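Side-chain contacts in triphenylmethane reductase (Citrobacter sp., PDB 2JL1), which binds NADP and reduces triphenylmethane dyes, probably by hydride transfer from NADPH: residues D207-I212 against E279-A284; V226-E231 against I251-S256; L21-A26 against L178-A183; N89-A94 against R129-P134. All blocks are in the same frame, centred on the assembly; numbering follows the deposited sequence.

Interaction 1: residues D207-I212 against E279-A284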
loop_
_atom_site.group_PDB
_atom_site.type_symbol
_atom_site.label_atom_id
_atom_site.label_comp_id
_atom_site.label_asym_id
_atom_site.label_seq_id
_atom_site.Cartn_x
_atom_site.Cartn_y
_atom_site.Cartn_z
ATOM N N ASP A 207 27.591 -18.911 11.534
ATOM C CA ASP A 207 28.945 -19.428 11.761
ATOM C C ASP A 207 29.852 -18.390 12.413
ATOM O O ASP A 207 30.527 -18.698 13.395
ATOM C CB ASP A 207 29.581 -19.930 10.461
ATOM C CG ASP A 207 29.168 -21.338 10.118
ATOM O OD1 ASP A 207 28.338 -21.934 10.839
ATOM O OD2 ASP A 207 29.709 -21.879 9.140
ATOM N N GLU A 208 29.861 -17.178 11.862
ATOM C CA GLU A 208 30.631 -16.046 12.373
ATOM C C GLU A 208 30.187 -15.632 13.778
ATOM O O GLU A 208 31.016 -15.344 14.633
ATOM C CB GLU A 208 30.497 -14.819 11.463
ATOM C CG GLU A 208 31.444 -13.703 11.885
ATOM C CD GLU A 208 31.449 -12.497 10.969
ATOM O OE1 GLU A 208 30.773 -12.510 9.912
ATOM O OE2 GLU A 208 32.178 -11.540 11.316
ATOM N N LEU A 209 28.870 -15.587 14.002
ATOM C CA LEU A 209 28.357 -15.303 15.329
ATOM C C LEU A 209 28.839 -16.319 16.364
ATOM O O LEU A 209 29.151 -15.944 17.500
ATOM C CB LEU A 209 26.810 -15.260 15.332
ATOM C CG LEU A 209 26.147 -14.896 16.676
ATOM C CD1 LEU A 209 26.695 -13.566 17.222
ATOM C CD2 LEU A 209 24.628 -14.820 16.510
ATOM N N ALA A 210 28.836 -17.601 16.006
ATOM C CA ALA A 210 29.294 -18.643 16.949
ATOM C C ALA A 210 30.786 -18.477 17.265
ATOM O O ALA A 210 31.234 -18.713 18.413
ATOM C CB ALA A 210 28.998 -20.042 16.405
ATOM N N GLN A 211 31.551 -18.049 16.263
ATOM C CA GLN A 211 33.007 -17.872 16.412
ATOM C C GLN A 211 33.263 -16.672 17.287
ATOM O O GLN A 211 34.090 -16.741 18.181
ATOM C CB GLN A 211 33.732 -17.736 15.043
ATOM C CG GLN A 211 35.218 -17.279 15.131
ATOM C CD GLN A 211 36.172 -18.327 15.711
ATOM O OE1 GLN A 211 35.941 -19.537 15.595
ATOM N NE2 GLN A 211 37.258 -17.860 16.345
ATOM N N ILE A 212 32.527 -15.590 17.060
ATOM C CA ILE A 212 32.605 -14.416 17.923
ATOM C C ILE A 212 32.174 -14.723 19.361
ATOM O O ILE A 212 32.852 -14.306 20.300
ATOM C CB ILE A 212 31.785 -13.220 17.346
ATOM C CG1 ILE A 212 32.473 -12.644 16.094
ATOM C CG2 ILE A 212 31.612 -12.136 18.371
ATOM C CD1 ILE A 212 31.535 -11.783 15.240
ATOM N N GLU A 279 31.348 -6.143 19.541
ATOM C CA GLU A 279 30.960 -5.180 20.594
ATOM C C GLU A 279 29.522 -5.394 21.062
ATOM O O GLU A 279 29.218 -5.287 22.250
ATOM C CB GLU A 279 31.180 -3.729 20.126
ATOM C CG GLU A 279 30.717 -2.623 21.103
ATOM C CD GLU A 279 31.445 -2.587 22.471
ATOM O OE1 GLU A 279 32.404 -3.373 22.725
ATOM O OE2 GLU A 279 31.052 -1.727 23.306
ATOM N N THR A 280 28.635 -5.720 20.121
ATOM C CA THR A 280 27.245 -6.011 20.469
ATOM C C THR A 280 27.162 -7.315 21.256
ATOM O O THR A 280 26.398 -7.410 22.214
ATOM C CB THR A 280 26.330 -6.007 19.195
ATOM O OG1 THR A 280 26.456 -4.730 18.541
ATOM C CG2 THR A 280 24.875 -6.226 19.567
ATOM N N VAL A 281 27.946 -8.319 20.861
ATOM C CA VAL A 281 27.978 -9.589 21.607
ATOM C C VAL A 281 28.479 -9.338 23.048
ATOM O O VAL A 281 27.896 -9.842 24.018
ATOM C CB VAL A 281 28.819 -10.694 20.883
ATOM C CG1 VAL A 281 29.044 -11.905 21.783
ATOM C CG2 VAL A 281 28.140 -11.131 19.562
ATOM N N LYS A 282 29.533 -8.534 23.186
ATOM C CA LYS A 282 30.072 -8.239 24.515
ATOM C C LYS A 282 29.037 -7.568 25.398
ATOM O O LYS A 282 28.890 -7.946 26.557
ATOM C CB LYS A 282 31.333 -7.393 24.459
ATOM C CG LYS A 282 32.549 -8.113 23.941
ATOM C CD LYS A 282 33.767 -7.226 24.155
ATOM C CE LYS A 282 34.900 -7.571 23.223
ATOM N NZ LYS A 282 36.107 -6.765 23.596
ATOM N N GLN A 283 28.337 -6.572 24.850
ATOM C CA GLN A 283 27.286 -5.855 25.575
ATOM C C GLN A 283 26.163 -6.796 25.989
ATOM O O GLN A 283 25.712 -6.763 27.136
ATOM C CB GLN A 283 26.706 -4.720 24.719
ATOM C CG GLN A 283 27.608 -3.503 24.570
ATOM C CD GLN A 283 27.187 -2.590 23.429
ATOM O OE1 GLN A 283 26.128 -2.777 22.816
ATOM N NE2 GLN A 283 28.014 -1.594 23.133
ATOM N N ALA A 284 25.718 -7.639 25.061
ATOM C CA ALA A 284 24.611 -8.572 25.308
ATOM C C ALA A 284 24.894 -9.497 26.491
ATOM O O ALA A 284 23.998 -9.834 27.264
ATOM C CB ALA A 284 24.320 -9.400 24.058
#
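Val281 lays its CG2 methyl over Leu209 and Ile212 of the facing helix. This is knobs-into-holes packing between helix 206-217 and the C-terminal helix 277-285. The hole is a diamond on helix 206-217, made of Leu209, Ile212 and, further along, Leu213 and Val216. Within the two segments the contact is purely apolar and buried. Leu209 reaches in with one branch: its CD1 lies 3.7 Å from Val281 CG2. Ile212 uses its CG2 branch, 3.8 Å from the same methyl. Both meet the valine at a slant, and its single CG2 methyl touches each of them. The first torsion of Val281 (chi1 170°) sets CG1 anti to the backbone N and leaves CG2 beside that N, where it can enter the hole. Val148 also touches Leu209 and Val281. Leu209 further packs on Ile161, beside the two-stranded sheet of strands 160-163 and 222-225, apart from the seven-stranded Rossmann sheet. On the solvent side of helix 277-285, Gln283 NE2 donates to Glu279 OE2 over 3.0 Å and meets it from above the carboxylate plane. At the hole itself, Ile212 CG2 also reaches Val281 CB, at 4.0 Å.

Interaction 2: residues V226-E231 against I251-S256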
loop_
_atom_site.group_PDB
_atom_site.type_symbol
_atom_site.label_atom_id
_atom_site.label_comp_id
_atom_site.label_asym_id
_atom_site.label_seq_id
_atom_site.Cartn_x
_atom_site.Cartn_y
_atom_site.Cartn_z
ATOM N N VAL A 226 19.949 -26.776 11.369
ATOM C CA VAL A 226 18.867 -27.781 11.384
ATOM C C VAL A 226 17.809 -27.387 10.375
ATOM O O VAL A 226 17.896 -26.317 9.797
ATOM C CB VAL A 226 18.215 -27.961 12.796
ATOM C CG1 VAL A 226 19.224 -28.530 13.804
ATOM C CG2 VAL A 226 17.623 -26.657 13.301
ATOM N N SER A 227 16.813 -28.253 10.169
ATOM C CA SER A 227 15.672 -27.923 9.328
ATOM C C SER A 227 14.709 -26.934 10.005
ATOM O O SER A 227 14.737 -26.755 11.222
ATOM C CB SER A 227 14.929 -29.203 8.923
ATOM O OG SER A 227 14.159 -29.745 9.992
ATOM N N PHE A 228 13.865 -26.295 9.200
ATOM C CA PHE A 228 12.728 -25.536 9.687
ATOM C C PHE A 228 11.952 -26.262 10.801
ATOM O O PHE A 228 11.701 -25.694 11.873
ATOM C CB PHE A 228 11.790 -25.226 8.526
ATOM C CG PHE A 228 10.631 -24.331 8.892
ATOM C CD1 PHE A 228 10.747 -22.948 8.790
ATOM C CD2 PHE A 228 9.413 -24.870 9.301
ATOM C CE1 PHE A 228 9.672 -22.110 9.110
ATOM C CE2 PHE A 228 8.338 -24.034 9.631
ATOM C CZ PHE A 228 8.476 -22.653 9.534
ATOM N N GLU A 229 11.570 -27.506 10.547
ATOM C CA GLU A 229 10.741 -28.251 11.501
ATOM C C GLU A 229 11.569 -28.665 12.729
ATOM O O GLU A 229 11.075 -28.633 13.855
ATOM C CB GLU A 229 10.059 -29.457 10.822
ATOM C CG GLU A 229 8.561 -29.680 11.182
ATOM C CD GLU A 229 7.624 -28.492 10.839
ATOM O OE1 GLU A 229 7.070 -27.902 11.790
ATOM O OE2 GLU A 229 7.428 -28.146 9.637
ATOM N N GLU A 230 12.836 -29.004 12.525
ATOM C CA GLU A 230 13.720 -29.247 13.658
ATOM C C GLU A 230 13.902 -27.984 14.520
ATOM O O GLU A 230 13.908 -28.069 15.743
ATOM C CB GLU A 230 15.059 -29.786 13.194
ATOM C CG GLU A 230 14.999 -31.232 12.693
ATOM C CD GLU A 230 16.291 -31.670 12.037
ATOM O OE1 GLU A 230 16.936 -30.858 11.332
ATOM O OE2 GLU A 230 16.667 -32.841 12.230
ATOM N N GLU A 231 14.026 -26.823 13.884
ATOM C CA GLU A 231 14.121 -25.553 14.621
ATOM C C GLU A 231 12.890 -25.282 15.493
ATOM O O GLU A 231 13.027 -25.057 16.698
ATOM C CB GLU A 231 14.372 -24.368 13.682
ATOM C CG GLU A 231 14.612 -23.026 14.419
ATOM C CD GLU A 231 15.924 -22.990 15.214
ATOM O OE1 GLU A 231 16.845 -23.792 14.931
ATOM O OE2 GLU A 231 16.028 -22.151 16.123
ATOM N N ILE A 251 11.877 -16.592 10.164
ATOM C CA ILE A 251 12.860 -15.528 9.922
ATOM C C ILE A 251 14.203 -16.172 9.532
ATOM O O ILE A 251 14.878 -15.695 8.619
ATOM C CB ILE A 251 12.984 -14.588 11.161
ATOM C CG1 ILE A 251 11.762 -13.646 11.224
ATOM C CG2 ILE A 251 14.256 -13.747 11.103
ATOM C CD1 ILE A 251 11.631 -12.857 12.591
ATOM N N TYR A 252 14.574 -17.266 10.204
ATOM C CA TYR A 252 15.799 -17.983 9.842
ATOM C C TYR A 252 15.678 -18.552 8.425
ATOM O O TYR A 252 16.617 -18.523 7.661
ATOM C CB TYR A 252 16.057 -19.130 10.810
ATOM C CG TYR A 252 16.572 -18.744 12.183
ATOM C CD1 TYR A 252 17.420 -17.649 12.371
ATOM C CD2 TYR A 252 16.270 -19.537 13.285
ATOM C CE1 TYR A 252 17.916 -17.329 13.639
ATOM C CE2 TYR A 252 16.759 -19.236 14.562
ATOM C CZ TYR A 252 17.576 -18.130 14.725
ATOM O OH TYR A 252 18.068 -17.861 15.970
ATOM N N ASP A 253 14.501 -19.045 8.076
ATOM C CA ASP A 253 14.299 -19.637 6.745
ATOM C C ASP A 253 14.431 -18.556 5.660
ATOM O O ASP A 253 15.042 -18.788 4.621
ATOM C CB ASP A 253 12.930 -20.358 6.677
ATOM C CG ASP A 253 12.696 -21.038 5.340
ATOM O OD1 ASP A 253 11.881 -20.532 4.552
ATOM O OD2 ASP A 253 13.341 -22.060 5.062
ATOM N N ALA A 254 13.889 -17.371 5.913
ATOM C CA ALA A 254 13.983 -16.273 4.952
ATOM C C ALA A 254 15.464 -15.909 4.798
ATOM O O ALA A 254 15.953 -15.722 3.693
ATOM C CB ALA A 254 13.146 -15.045 5.438
ATOM N N ILE A 255 16.168 -15.845 5.926
ATOM C CA ILE A 255 17.605 -15.580 5.923
ATOM C C ILE A 255 18.352 -16.633 5.086
ATOM O O ILE A 255 19.177 -16.254 4.236
ATOM C CB ILE A 255 18.183 -15.426 7.367
ATOM C CG1 ILE A 255 17.701 -14.113 8.005
ATOM C CG2 ILE A 255 19.749 -15.463 7.361
ATOM C CD1 ILE A 255 17.965 -14.077 9.529
ATOM N N SER A 256 18.030 -17.934 5.266
ATOM C CA SER A 256 18.669 -18.981 4.460
ATOM C C SER A 256 18.426 -18.787 2.961
ATOM O O SER A 256 19.140 -19.371 2.162
ATOM C CB SER A 256 18.184 -20.373 4.833
ATOM O OG SER A 256 16.891 -20.610 4.314
HETATM O O HOH W 1 17.965 -20.157 18.029
#
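Glu231 brings its carboxylate to the edge of the Tyr252 ring, and this is the close part of the contact. Its OE2 lies near the ring plane, 3.4 Å from Tyr252 CE2. The carboxylate and ring planes stand 88° apart. The ring hydrogens on this edge carry slight positive charge, so the approach is probably mildly attractive. Glu231 gets there by a bend in its chain (chi2 68°). Glu231 CG runs past the same edge, 4.0 Å from Tyr252 CD2. Beyond the ring, a water lies 3.1 Å from Tyr252 OH and donates a weak bond to Glu231 OE2. Phe206 meets the Tyr252 ring edge-to-face.

The contact joins the start of helix 228-237 to the end region of helix 242-256. That start is closed by a capping box. Ser227 OG, at the N-cap, accepts from Glu230 N, and Glu230 OE1 in turn accepts from Ser227 N through its anti lone pair, at 2.9 Å and an angle of 177°.

The other half is looser and partly exposed. Phe228 CD1 is 4.0 Å from Asp253 CB, which lies at the edge of the phenylalanine ring. It is the methylene of Asp253 that touches. Its carboxylate stands steeply to the Phe228 ring, and OD1 forms a salt bridge to Lys257.

Interaction 3: residues L21-A26 against L178-A183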
loop_
_atom_site.group_PDB
_atom_site.type_symbol
_atom_site.label_atom_id
_atom_site.label_comp_id
_atom_site.label_asym_id
_atom_site.label_seq_id
_atom_site.Cartn_x
_atom_site.Cartn_y
_atom_site.Cartn_z
ATOM N N LEU A 21 17.025 13.640 22.807
ATOM C CA LEU A 21 17.340 14.412 24.026
ATOM C C LEU A 21 18.789 14.909 24.052
ATOM O O LEU A 21 19.111 15.836 24.784
ATOM C CB LEU A 21 16.987 13.617 25.299
ATOM C CG LEU A 21 15.494 13.487 25.663
ATOM C CD1 LEU A 21 15.227 12.427 26.769
ATOM C CD2 LEU A 21 14.893 14.823 26.067
ATOM N N LYS A 22 19.658 14.301 23.252
ATOM C CA LYS A 22 21.027 14.804 23.114
ATOM C C LYS A 22 21.135 15.844 21.997
ATOM O O LYS A 22 22.202 16.419 21.791
ATOM C CB LYS A 22 22.007 13.663 22.857
ATOM C CG LYS A 22 22.134 12.677 23.994
ATOM C CD LYS A 22 23.209 11.665 23.646
ATOM C CE LYS A 22 23.181 10.440 24.550
ATOM N NZ LYS A 22 23.417 9.228 23.700
ATOM N N LYS A 23 20.035 16.103 21.284
ATOM C CA LYS A 23 20.080 17.025 20.141
ATOM C C LYS A 23 19.171 18.251 20.257
ATOM O O LYS A 23 19.506 19.318 19.762
ATOM C CB LYS A 23 19.774 16.278 18.829
ATOM C CG LYS A 23 20.808 15.245 18.421
ATOM C CD LYS A 23 20.265 14.338 17.294
ATOM C CE LYS A 23 21.239 13.193 16.935
ATOM N NZ LYS A 23 22.483 13.679 16.254
ATOM N N VAL A 24 18.008 18.080 20.872
ATOM C CA VAL A 24 17.005 19.133 20.960
ATOM C C VAL A 24 16.518 19.223 22.415
ATOM O O VAL A 24 16.629 18.241 23.152
ATOM C CB VAL A 24 15.805 18.881 19.981
ATOM C CG1 VAL A 24 16.252 18.948 18.509
ATOM C CG2 VAL A 24 15.132 17.537 20.263
ATOM N N PRO A 25 15.993 20.398 22.840
ATOM C CA PRO A 25 15.455 20.510 24.203
ATOM C C PRO A 25 14.305 19.543 24.422
ATOM O O PRO A 25 13.576 19.235 23.474
ATOM C CB PRO A 25 14.938 21.953 24.259
ATOM C CG PRO A 25 15.727 22.672 23.238
ATOM C CD PRO A 25 15.875 21.679 22.117
ATOM N N ALA A 26 14.142 19.078 25.659
ATOM C CA ALA A 26 13.111 18.087 25.984
ATOM C C ALA A 26 11.698 18.578 25.678
ATOM O O ALA A 26 10.818 17.785 25.360
ATOM C CB ALA A 26 13.223 17.658 27.437
ATOM N N LEU A 178 19.737 2.287 14.544
ATOM C CA LEU A 178 18.560 2.684 13.761
ATOM C C LEU A 178 17.860 3.871 14.411
ATOM O O LEU A 178 17.361 4.761 13.724
ATOM C CB LEU A 178 17.584 1.532 13.628
ATOM C CG LEU A 178 18.161 0.390 12.805
ATOM C CD1 LEU A 178 17.310 -0.895 12.984
ATOM C CD2 LEU A 178 18.316 0.827 11.335
ATOM N N ALA A 179 17.858 3.897 15.741
ATOM C CA ALA A 179 17.244 5.001 16.486
ATOM C C ALA A 179 18.032 6.283 16.313
ATOM O O ALA A 179 17.460 7.376 16.232
ATOM C CB ALA A 179 17.146 4.652 17.960
ATOM N N LEU A 180 19.353 6.141 16.303
ATOM C CA LEU A 180 20.269 7.254 16.051
ATOM C C LEU A 180 20.034 7.841 14.664
ATOM O O LEU A 180 19.987 9.061 14.500
ATOM C CB LEU A 180 21.737 6.810 16.237
ATOM C CG LEU A 180 22.827 7.806 15.865
ATOM C CD1 LEU A 180 22.622 9.183 16.581
ATOM C CD2 LEU A 180 24.211 7.242 16.185
ATOM N N ALA A 181 19.858 6.969 13.675
ATOM C CA ALA A 181 19.545 7.390 12.301
ATOM C C ALA A 181 18.229 8.143 12.201
ATOM O O ALA A 181 18.141 9.158 11.497
ATOM C CB ALA A 181 19.517 6.158 11.376
ATOM N N ALA A 182 17.198 7.637 12.872
ATOM C CA ALA A 182 15.921 8.322 12.923
ATOM C C ALA A 182 16.068 9.727 13.566
ATOM O O ALA A 182 15.584 10.738 13.012
ATOM C CB ALA A 182 14.913 7.463 13.665
ATOM N N ALA A 183 16.760 9.789 14.708
ATOM C CA ALA A 183 17.017 11.056 15.407
ATOM C C ALA A 183 17.845 12.040 14.574
ATOM O O ALA A 183 17.558 13.257 14.550
ATOM C CB ALA A 183 17.663 10.806 16.782
#
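The backbone oxygen of Ala183 is met by two side chains. Thr187 OG1 hydrogen-bonds to it, one turn further along the helix, and Thr187 is also touched by Lys23. Lys23 passes the oxygen with a methylene: Lys23 CD lies 4.0 Å from Ala183 O, a van der Waals touch. The ammonium group takes no part in holding this oxygen, since Lys23 NZ is 5.2 Å from Ala183 O.

Lys23 alone carries the contact from its side. It sits in the loop between helix 11-20 and strand 29-33. Its first torsion (chi1 -66°) turns CG anti to the carbonyl carbon. From there the chain runs extended to CE, so it spans the distance to helix 175-186. Lys23 CE then lies 4.3 Å from Ala183 CB and the same distance from Leu180 CD1. Leu180 starts off to one side, but its CD1 end swings nearer. The lysine chain bends only at its last torsion.

The helix it meets is one of those flanking the parallel sheet of the Rossmann fold. Ala179 and Ala183 pack on helix 11-20, the helix that follows the first strand, and Ala182 rests on Leu138 of strand 135-140. Leu180 also touches Ile271 of helix 266-271.

The contact is thus built from carbon atoms of a lysine. The exposed lysine touches the helix only with the far methylenes of its chain, CD and CE. Charge attraction plays no evident part between these two segments, and the grip is light.

Interaction 4: residues N89-A94 against R129-P134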
loop_
_atom_site.group_PDB
_atom_site.type_symbol
_atom_site.label_atom_id
_atom_site.label_comp_id
_atom_site.label_asym_id
_atom_site.label_seq_id
_atom_site.Cartn_x
_atom_site.Cartn_y
_atom_site.Cartn_z
ATOM N N ASN A 89 -5.097 4.471 9.423
ATOM C CA ASN A 89 -5.628 5.440 10.393
ATOM C C ASN A 89 -4.578 6.463 10.802
ATOM O O ASN A 89 -4.891 7.651 10.927
ATOM C CB ASN A 89 -6.122 4.759 11.678
ATOM C CG ASN A 89 -7.368 3.928 11.487
ATOM O OD1 ASN A 89 -8.160 4.124 10.555
ATOM N ND2 ASN A 89 -7.566 2.979 12.420
ATOM N N VAL A 90 -3.340 6.006 11.037
ATOM C CA VAL A 90 -2.252 6.920 11.420
ATOM C C VAL A 90 -2.002 7.973 10.335
ATOM O O VAL A 90 -1.963 9.178 10.613
ATOM C CB VAL A 90 -0.938 6.158 11.744
ATOM C CG1 VAL A 90 0.220 7.126 11.922
ATOM C CG2 VAL A 90 -1.119 5.329 13.019
ATOM N N VAL A 91 -1.836 7.510 9.105
ATOM C CA VAL A 91 -1.547 8.372 7.957
ATOM C C VAL A 91 -2.678 9.382 7.758
ATOM O O VAL A 91 -2.407 10.571 7.526
ATOM C CB VAL A 91 -1.320 7.525 6.677
ATOM C CG1 VAL A 91 -1.108 8.404 5.455
ATOM C CG2 VAL A 91 -0.132 6.604 6.870
ATOM N N LYS A 92 -3.932 8.936 7.869
ATOM C CA LYS A 92 -5.058 9.880 7.686
ATOM C C LYS A 92 -5.082 10.928 8.792
ATOM O O LYS A 92 -5.300 12.108 8.520
ATOM C CB LYS A 92 -6.410 9.183 7.631
ATOM C CG LYS A 92 -7.518 10.105 7.096
ATOM C CD LYS A 92 -8.868 9.497 7.253
ATOM C CE LYS A 92 -9.941 10.468 6.765
ATOM N NZ LYS A 92 -10.210 11.458 7.836
ATOM N N ALA A 93 -4.861 10.492 10.034
ATOM C CA ALA A 93 -4.773 11.413 11.180
ATOM C C ALA A 93 -3.660 12.451 10.981
ATOM O O ALA A 93 -3.876 13.666 11.179
ATOM C CB ALA A 93 -4.583 10.653 12.471
ATOM N N ALA A 94 -2.499 11.983 10.533
ATOM C CA ALA A 94 -1.375 12.861 10.214
ATOM C C ALA A 94 -1.748 13.868 9.121
ATOM O O ALA A 94 -1.492 15.068 9.264
ATOM C CB ALA A 94 -0.127 12.030 9.824
ATOM N N ARG A 129 2.506 8.443 0.698
ATOM C CA ARG A 129 2.618 9.169 -0.575
ATOM C C ARG A 129 1.320 9.901 -0.975
ATOM O O ARG A 129 1.392 11.020 -1.482
ATOM C CB ARG A 129 3.147 8.282 -1.703
ATOM C CG ARG A 129 4.598 7.824 -1.505
ATOM C CD ARG A 129 5.035 6.885 -2.627
ATOM N NE ARG A 129 6.403 6.384 -2.464
ATOM C CZ ARG A 129 7.502 7.016 -2.875
ATOM N NH1 ARG A 129 7.417 8.211 -3.459
ATOM N NH2 ARG A 129 8.694 6.451 -2.703
ATOM N N THR A 130 0.150 9.304 -0.711
ATOM C CA THR A 130 -1.153 9.953 -1.014
ATOM C C THR A 130 -1.412 11.253 -0.261
ATOM O O THR A 130 -2.282 12.049 -0.656
ATOM C CB THR A 130 -2.365 9.012 -0.775
ATOM O OG1 THR A 130 -2.657 8.923 0.640
ATOM C CG2 THR A 130 -2.098 7.657 -1.357
ATOM N N THR A 131 -0.696 11.464 0.835
ATOM C CA THR A 131 -0.912 12.663 1.625
ATOM C C THR A 131 -0.213 13.905 1.074
ATOM O O THR A 131 -0.551 15.013 1.474
ATOM C CB THR A 131 -0.449 12.501 3.059
ATOM O OG1 THR A 131 0.981 12.438 3.078
ATOM C CG2 THR A 131 -1.053 11.256 3.697
ATOM N N ASN A 132 0.795 13.728 0.224
ATOM C CA ASN A 132 1.622 14.869 -0.212
ATOM C C ASN A 132 2.455 15.521 0.909
ATOM O O ASN A 132 3.050 16.584 0.701
ATOM C CB ASN A 132 0.753 15.935 -0.909
ATOM C CG ASN A 132 0.064 15.397 -2.155
ATOM O OD1 ASN A 132 0.654 14.613 -2.909
ATOM N ND2 ASN A 132 -1.194 15.804 -2.376
ATOM N N ILE A 133 2.488 14.910 2.098
ATOM C CA ILE A 133 3.407 15.368 3.144
ATOM C C ILE A 133 4.831 14.933 2.775
ATOM O O ILE A 133 5.055 13.762 2.434
ATOM C CB ILE A 133 3.043 14.820 4.558
ATOM C CG1 ILE A 133 1.589 15.128 4.944
ATOM C CG2 ILE A 133 4.004 15.369 5.627
ATOM C CD1 ILE A 133 1.130 14.395 6.272
ATOM N N PRO A 134 5.803 15.873 2.829
ATOM C CA PRO A 134 7.225 15.533 2.671
ATOM C C PRO A 134 7.584 14.371 3.586
ATOM O O PRO A 134 7.328 14.454 4.791
ATOM C CB PRO A 134 7.937 16.799 3.163
ATOM C CG PRO A 134 6.952 17.906 2.918
ATOM C CD PRO A 134 5.593 17.316 3.067
#
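Two neighbouring helices of the Rossmann fold, 80-96 and 117-130, come together here at the point where the second one ends and the chain turns toward strand 135-140. Val91 and Thr131 make the tight part. Val91 CG1 is 3.4 Å from Thr131 CG2, closer than usual for two methyl groups. The two side chains meet at a slant. Thr131 CG2 also lies 4.1 Å from Val91 O.

The threonine is turned so that its methyl faces Val91 while OG1 sits between its own backbone N and carbonyl carbon (chi1 70°). There OG1 has two partners. Ile133 N donates to it over 3.1 Å at an angle of 164°, which makes an ST turn. Ile128 O is the other, back in the helix. These bonds fix the rotation of Thr131 and satisfy its buried hydroxyl. Asn132, with positive phi (66°), takes the chain out of the helix.

Ile133 then points back to helix 80-96. Its CD1 packs 4.0 Å from Ala94 O and 4.4 Å from Ala94 CB. Val91 and Ala94 also rest on the sheet, at Phe72 and Leu70. Thr131 packs on Thr81 of the second subunit, whose OG1 is hydrogen-bonded to Thr130 OG1, so the contact borders directly on the dimer interface. The arrangement is that of two successive beta-alpha-beta crossovers, with adjacent helices packed side by side on one face of the parallel sheet.

From the N terminus, the 21-26 loop opens interaction 3, which closes only at helix 175-186, 152 residues on. Interaction 4 falls wholly within that span, closing a shorter loop from helix 80-96 to the end of helix 117-130. Both belong to the Rossmann part, with interaction 4 next to the second subunit. Interaction 1 opens afterwards at helix 206-217 and closes at the C-terminal helix. Interaction 2 is enclosed by it, joining helices 228-237 and 242-256. No loops cross. The chain thus forms two consecutive spans, each holding a smaller one. The contacts do not touch; interactions 1 and 2 come nearest, about 7 Å between nearest atoms.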